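Nickel-dependent hydrogenase large subunit (Allochromatium vinosum, PDB 3MYR) forms, with a small subunit, a nickel-iron hydrogenase that oxidises molecular hydrogen and probably recycles the hydrogen made by nitrogenase. Local coordinates at residues W271-G277 / A528-H534; G279-G285 / P301-D307. One frame throughout, in Å; residues are numbered along the deposited sequence.

The first segments of the two contacts are nearly consecutive in the chain, and the contact centres lie about 19 Å apart. Interaction 2 is nested inside the long loop that interaction 1 closes. Interaction 1 joins the loop between helix 236-265 and strand 281-288 to the C-terminal end of helix 525-531, across some 250 residues. Interaction 2 is the local pairing of strand 281-288 with strand 300-305. They meet where Glu-276 CD packs against Phe-281 CZ, 3.7 Å away. The chain runs from a partly buried contact, remote from the metal sites, straight into a buried hairpin whose Tyr-284 side chain comes within about 9 Å of the nickel-iron centre.

Interaction 1 (W271-G277 / A528-H534); sequences WGERGEG and AALQDNH
Trp-271 meets the His-534 imidazole through CZ3 of its six-membered ring. The two rings stand at 81° to each other without forming a regular stack. The indole also packs on helix 543-551. A water lies between Glu-273 O and Asp-532 OD2 and probably bridges them, though its short approach to OD2 is doubtful. Arg-274 carries much of the contact. Its CG sits between the backbone N and the carbonyl carbon (chi1 61°), and the extended chi2 then lays CD over the centre of one face of the His-534 ring. This is a CH-pi contact of 4.0 Å from Arg-274 CD to the centroid of that ring. The bend at chi3 turns NE to the second segment, where Arg-274 NE donates to Asn-533 O at 2.9 Å. That oxygen lies at the edge of the guanidinium, in its plane. NH1 forms a salt bridge with Asp-270. Gly-275 comes close to helix 525-531, its CA making a CA-H...O contact of 3.3 Å with Ala-529 O. Glu-276 donates its backbone N to OD1 of Asp-532 at 2.9 Å, in a nearly straight bond (165°) to the anti lone pair. The carboxylate of Glu-276 turns to Arg-308 and to the backbone N atoms of Leu-278 and Gly-279. Gly-277 CA ends the contact 3.7 Å from Ala-528 O. The contact thus packs the loop leading from helix 236-265 to strand 281-288 against the end of helix 525-531 and the turn after it, away from the metal sites. Two firm bonds, Glu-276 N to Asp-532 OD1 and Arg-274 NE to Asn-533 O, tie the loop to the residues just past the helix. The first should help to fix the rotation of the Asp-532 carboxylate.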
loop_
_atom_site.group_PDB
_atom_site.type_symbol
_atom_site.label_atom_id
_atom_site.label_comp_id
_atom_site.label_asym_id
_atom_site.label_seq_id
_atom_site.Cartn_x
_atom_site.Cartn_y
_atom_site.Cartn_z
ATOM N N TRP B 271 14.953 21.528 -7.108
ATOM C CA TRP B 271 14.575 20.437 -6.175
ATOM C C TRP B 271 15.531 19.275 -6.384
ATOM O O TRP B 271 15.416 18.226 -5.735
ATOM C CB TRP B 271 13.074 20.030 -6.348
ATOM C CG TRP B 271 12.239 21.073 -5.630
ATOM C CD1 TRP B 271 11.910 22.317 -6.096
ATOM C CD2 TRP B 271 11.815 21.028 -4.260
ATOM N NE1 TRP B 271 11.254 23.034 -5.113
ATOM C CE2 TRP B 271 11.176 22.279 -3.979
ATOM C CE3 TRP B 271 11.891 20.041 -3.241
ATOM C CZ2 TRP B 271 10.657 22.601 -2.705
ATOM C CZ3 TRP B 271 11.305 20.307 -2.023
ATOM C CH2 TRP B 271 10.719 21.608 -1.741
ATOM N N GLY B 272 16.444 19.456 -7.327
ATOM C CA GLY B 272 17.549 18.508 -7.487
ATOM C C GLY B 272 18.695 18.891 -6.553
ATOM O O GLY B 272 19.749 18.262 -6.571
ATOM N N GLU B 273 18.480 19.866 -5.665
ATOM C CA GLU B 273 19.565 20.318 -4.786
ATOM C C GLU B 273 19.192 20.225 -3.343
ATOM O O GLU B 273 19.929 20.766 -2.469
ATOM C CB GLU B 273 19.974 21.781 -5.107
ATOM C CG GLU B 273 20.402 21.961 -6.595
ATOM C CD GLU B 273 20.708 23.437 -6.931
ATOM O OE1 GLU B 273 21.489 24.033 -6.149
ATOM O OE2 GLU B 273 20.189 23.979 -7.966
ATOM N N ARG B 274 18.061 19.602 -3.044
ATOM C CA ARG B 274 17.700 19.444 -1.652
ATOM C C ARG B 274 17.085 18.078 -1.435
ATOM O O ARG B 274 16.618 17.455 -2.401
ATOM C CB ARG B 274 16.730 20.589 -1.176
ATOM C CG ARG B 274 15.403 20.694 -1.896
ATOM C CD ARG B 274 14.557 21.923 -1.427
ATOM N NE ARG B 274 15.291 23.169 -1.678
ATOM C CZ ARG B 274 15.171 23.863 -2.815
ATOM N NH1 ARG B 274 14.263 23.495 -3.755
ATOM N NH2 ARG B 274 15.891 24.948 -2.993
ATOM N N GLY B 275 16.967 17.680 -0.172
ATOM C CA GLY B 275 16.085 16.555 0.200
ATOM C C GLY B 275 16.785 15.194 0.165
ATOM O O GLY B 275 16.157 14.141 -0.044
ATOM N N GLU B 276 18.095 15.186 0.365
ATOM C CA GLU B 276 18.805 13.893 0.528
ATOM C C GLU B 276 19.995 14.087 1.489
ATOM O O GLU B 276 21.061 14.550 1.085
ATOM C CB GLU B 276 19.255 13.292 -0.822
ATOM C CG GLU B 276 19.557 11.763 -0.760
ATOM C CD GLU B 276 20.879 11.444 0.045
ATOM O OE1 GLU B 276 20.809 10.948 1.198
ATOM O OE2 GLU B 276 21.980 11.691 -0.478
ATOM N N GLY B 277 19.810 13.731 2.765
ATOM C CA GLY B 277 20.829 14.118 3.745
ATOM C C GLY B 277 21.648 12.989 4.332
ATOM O O GLY B 277 22.325 13.199 5.342
ATOM N N ALA B 528 16.670 13.656 7.824
ATOM C CA ALA B 528 17.903 14.228 7.286
ATOM C C ALA B 528 17.555 14.935 5.969
ATOM O O ALA B 528 18.173 15.959 5.635
ATOM C CB ALA B 528 18.976 13.145 7.043
ATOM N N ALA B 529 16.536 14.443 5.250
ATOM C CA ALA B 529 16.138 15.057 3.970
ATOM C C ALA B 529 15.589 16.496 4.181
ATOM O O ALA B 529 15.925 17.398 3.419
ATOM C CB ALA B 529 15.091 14.185 3.269
ATOM N N LEU B 530 14.656 16.665 5.112
ATOM C CA LEU B 530 14.141 17.960 5.473
ATOM C C LEU B 530 15.220 18.870 6.030
ATOM O O LEU B 530 15.137 20.103 5.831
ATOM C CB LEU B 530 13.026 17.823 6.510
ATOM C CG LEU B 530 11.766 17.111 5.873
ATOM C CD1 LEU B 530 10.621 17.030 6.895
ATOM C CD2 LEU B 530 11.288 17.849 4.590
ATOM N N GLN B 531 16.209 18.290 6.746
ATOM C CA GLN B 531 17.290 19.089 7.265
ATOM C C GLN B 531 18.236 19.510 6.130
ATOM O O GLN B 531 19.062 20.354 6.343
ATOM C CB GLN B 531 18.045 18.379 8.397
ATOM C CG GLN B 531 17.133 18.277 9.611
ATOM C CD GLN B 531 17.591 17.308 10.692
ATOM O OE1 GLN B 531 16.839 17.039 11.631
ATOM N NE2 GLN B 531 18.813 16.798 10.580
ATOM N N ASP B 532 18.105 18.929 4.930
ATOM C CA ASP B 532 19.024 19.256 3.813
ATOM C C ASP B 532 18.442 20.382 2.884
ATOM O O ASP B 532 17.619 20.134 1.971
ATOM C CB ASP B 532 19.381 17.960 3.041
ATOM C CG ASP B 532 20.041 18.231 1.690
ATOM O OD1 ASP B 532 19.887 17.406 0.750
ATOM O OD2 ASP B 532 20.764 19.247 1.566
ATOM N N ASN B 533 18.810 21.621 3.168
ATOM C CA ASN B 533 18.539 22.729 2.234
ATOM C C ASN B 533 17.043 23.061 2.041
ATOM O O ASN B 533 16.572 23.310 0.928
ATOM C CB ASN B 533 19.259 22.443 0.895
ATOM C CG ASN B 533 19.376 23.696 -0.017
ATOM O OD1 ASN B 533 19.633 23.594 -1.245
ATOM N ND2 ASN B 533 19.171 24.868 0.565
ATOM N N HIS B 534 16.256 23.008 3.115
ATOM C CA HIS B 534 14.842 23.411 2.991
ATOM C C HIS B 534 14.516 24.735 3.649
ATOM O O HIS B 534 14.808 24.909 4.797
ATOM C CB HIS B 534 13.892 22.334 3.562
ATOM C CG HIS B 534 13.845 21.079 2.732
ATOM N ND1 HIS B 534 12.690 20.639 2.103
ATOM C CD2 HIS B 534 14.826 20.224 2.355
ATOM C CE1 HIS B 534 12.967 19.578 1.350
ATOM N NE2 HIS B 534 14.250 19.302 1.486
HETATM O O HOH W 1 21.741 19.974 -0.640
#

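Interaction 2 (G279-G285 / P301-D307); sequences GNFLCYG and PRGAILD
Phe-281 and Ile-305 form a hydrogen-bonded antiparallel pair, as do Cys-283 and Gly-303. Phe-281 N donates to Ile-305 O at 2.9 Å and Ile-305 N to Phe-281 O at 3.0 Å; Cys-283 and Gly-303 exchange the same two bonds. Leu-282 and Ala-304 make the non-hydrogen-bonded pair between them. The axes of the short strand segments approach to 4.8 Å and run nearly antiparallel (172°), as in a beta hairpin. Side chains extend the bonding at both ends. Asn-280 OD1 accepts from Asp-307 N at 2.9 Å, with the donor nearly in line with the side-chain C=O. Its CG lies beside the backbone N (chi1 -53°), which turns the amide toward the partner strand. At the other end, Arg-302 NE donates to Tyr-284 O at 2.8 Å, with that oxygen in the guanidinium plane. NH1 adds a weak bond to the same oxygen. Apolar contacts between the side chains are few: Phe-281 CD1 is 4.3 Å from Ile-305 CG2, and Leu-282 CD1 is 4.4 Å from Ala-304 CB. The face with Phe-281, Cys-283 and Ile-305 packs against helix 390-399. Leu-282 and Ala-304, on the other face, touch Trp-381 of strand 378-381. The hairpin lies between this helix and this strand, and its Tyr-284 end meets strand 476-485, where Tyr-284 and Arg-302 both reach Ile-482.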
loop_
_atom_site.group_PDB
_atom_site.type_symbol
_atom_site.label_atom_id
_atom_site.label_comp_id
_atom_site.label_asym_id
_atom_site.label_seq_id
_atom_site.Cartn_x
_atom_site.Cartn_y
_atom_site.Cartn_z
ATOM N N GLY B 279 23.248 10.070 2.093
ATOM C CA GLY B 279 24.293 9.587 1.219
ATOM C C GLY B 279 24.514 8.048 1.220
ATOM O O GLY B 279 25.413 7.579 0.524
ATOM N N ASN B 280 23.735 7.287 1.985
ATOM C CA ASN B 280 23.892 5.809 2.086
ATOM C C ASN B 280 22.604 5.154 1.591
ATOM O O ASN B 280 21.532 5.643 1.917
ATOM C CB ASN B 280 24.084 5.409 3.542
ATOM C CG ASN B 280 25.220 6.200 4.207
ATOM O OD1 ASN B 280 26.250 6.485 3.570
ATOM N ND2 ASN B 280 25.046 6.533 5.466
ATOM N N PHE B 281 22.708 4.066 0.822
ATOM C CA PHE B 281 21.543 3.440 0.180
ATOM C C PHE B 281 21.638 1.938 0.334
ATOM O O PHE B 281 22.707 1.400 0.251
ATOM C CB PHE B 281 21.467 3.828 -1.298
ATOM C CG PHE B 281 21.352 5.282 -1.472
ATOM C CD1 PHE B 281 22.506 6.082 -1.436
ATOM C CD2 PHE B 281 20.081 5.894 -1.576
ATOM C CE1 PHE B 281 22.412 7.523 -1.526
ATOM C CE2 PHE B 281 19.972 7.296 -1.679
ATOM C CZ PHE B 281 21.140 8.109 -1.577
ATOM N N LEU B 282 20.515 1.269 0.547
ATOM C CA LEU B 282 20.555 -0.146 0.769
ATOM C C LEU B 282 19.519 -0.856 -0.126
ATOM O O LEU B 282 18.339 -0.441 -0.179
ATOM C CB LEU B 282 20.280 -0.396 2.265
ATOM C CG LEU B 282 19.970 -1.813 2.735
ATOM C CD1 LEU B 282 21.291 -2.610 2.723
ATOM C CD2 LEU B 282 19.367 -1.776 4.126
ATOM N N CYS B 283 19.967 -1.964 -0.754
ATOM C CA CYS B 283 19.111 -2.871 -1.510
ATOM C C CYS B 283 19.346 -4.310 -1.088
ATOM O O CYS B 283 20.486 -4.737 -1.017
ATOM C CB CYS B 283 19.427 -2.809 -3.006
ATOM S SG CYS B 283 19.141 -1.178 -3.696
ATOM N N TYR B 284 18.269 -5.072 -0.943
ATOM C CA TYR B 284 18.401 -6.515 -0.845
ATOM C C TYR B 284 18.395 -7.161 -2.224
ATOM O O TYR B 284 18.810 -8.334 -2.349
ATOM C CB TYR B 284 17.292 -7.107 0.011
ATOM C CG TYR B 284 17.151 -6.551 1.411
ATOM C CD1 TYR B 284 18.256 -5.998 2.095
ATOM C CD2 TYR B 284 15.918 -6.691 2.114
ATOM C CE1 TYR B 284 18.119 -5.535 3.434
ATOM C CE2 TYR B 284 15.765 -6.203 3.493
ATOM C CZ TYR B 284 16.863 -5.587 4.097
ATOM O OH TYR B 284 16.699 -5.110 5.391
ATOM N N GLY B 285 17.881 -6.450 -3.240
ATOM C CA GLY B 285 17.791 -7.021 -4.586
ATOM C C GLY B 285 16.548 -7.915 -4.754
ATOM O O GLY B 285 15.881 -8.282 -3.766
ATOM N N PRO B 301 20.086 -5.571 -8.118
ATOM C CA PRO B 301 21.149 -6.236 -7.386
ATOM C C PRO B 301 21.086 -5.940 -5.898
ATOM O O PRO B 301 20.547 -4.892 -5.499
ATOM C CB PRO B 301 22.432 -5.642 -8.010
ATOM C CG PRO B 301 21.962 -4.266 -8.460
ATOM C CD PRO B 301 20.569 -4.459 -8.940
ATOM N N ARG B 302 21.664 -6.859 -5.109
ATOM C CA ARG B 302 21.855 -6.679 -3.673
ATOM C C ARG B 302 23.110 -5.856 -3.437
ATOM O O ARG B 302 24.145 -6.104 -4.051
ATOM C CB ARG B 302 22.031 -8.049 -3.014
ATOM C CG ARG B 302 22.258 -7.984 -1.492
ATOM C CD ARG B 302 22.100 -9.367 -0.794
ATOM N NE ARG B 302 20.745 -9.811 -1.058
ATOM C CZ ARG B 302 20.270 -11.039 -0.851
ATOM N NH1 ARG B 302 19.020 -11.363 -1.254
ATOM N NH2 ARG B 302 21.060 -11.932 -0.307
ATOM N N GLY B 303 23.058 -4.931 -2.486
ATOM C CA GLY B 303 24.269 -4.222 -2.062
ATOM C C GLY B 303 23.938 -2.913 -1.352
ATOM O O GLY B 303 22.778 -2.527 -1.198
ATOM N N ALA B 304 24.987 -2.226 -0.941
ATOM C CA ALA B 304 24.867 -0.995 -0.195
ATOM C C ALA B 304 25.886 -0.013 -0.762
ATOM O O ALA B 304 27.050 -0.376 -1.022
ATOM C CB ALA B 304 25.198 -1.266 1.276
ATOM N N ILE B 305 25.490 1.250 -0.790
ATOM C CA ILE B 305 26.354 2.343 -1.203
ATOM C C ILE B 305 26.497 3.214 0.004
ATOM O O ILE B 305 25.504 3.470 0.724
ATOM C CB ILE B 305 25.686 3.129 -2.344
ATOM C CG1 ILE B 305 25.740 2.300 -3.612
ATOM C CG2 ILE B 305 26.303 4.541 -2.570
ATOM C CD1 ILE B 305 24.635 2.678 -4.636
ATOM N N LEU B 306 27.739 3.641 0.263
ATOM C CA LEU B 306 27.992 4.519 1.388
ATOM C C LEU B 306 28.574 5.811 0.875
ATOM O O LEU B 306 29.375 5.797 -0.086
ATOM C CB LEU B 306 28.957 3.886 2.360
ATOM C CG LEU B 306 28.460 2.570 2.984
ATOM C CD1 LEU B 306 29.579 2.083 3.912
ATOM C CD2 LEU B 306 27.185 2.845 3.757
ATOM N N ASP B 307 28.137 6.925 1.471
ATOM C CA ASP B 307 28.825 8.208 1.246
ATOM C C ASP B 307 28.814 8.593 -0.249
ATOM O O ASP B 307 29.778 9.176 -0.736
ATOM C CB ASP B 307 30.302 8.159 1.785
ATOM C CG ASP B 307 30.371 7.764 3.295
ATOM O OD1 ASP B 307 29.439 8.171 4.049
ATOM O OD2 ASP B 307 31.297 7.004 3.741
#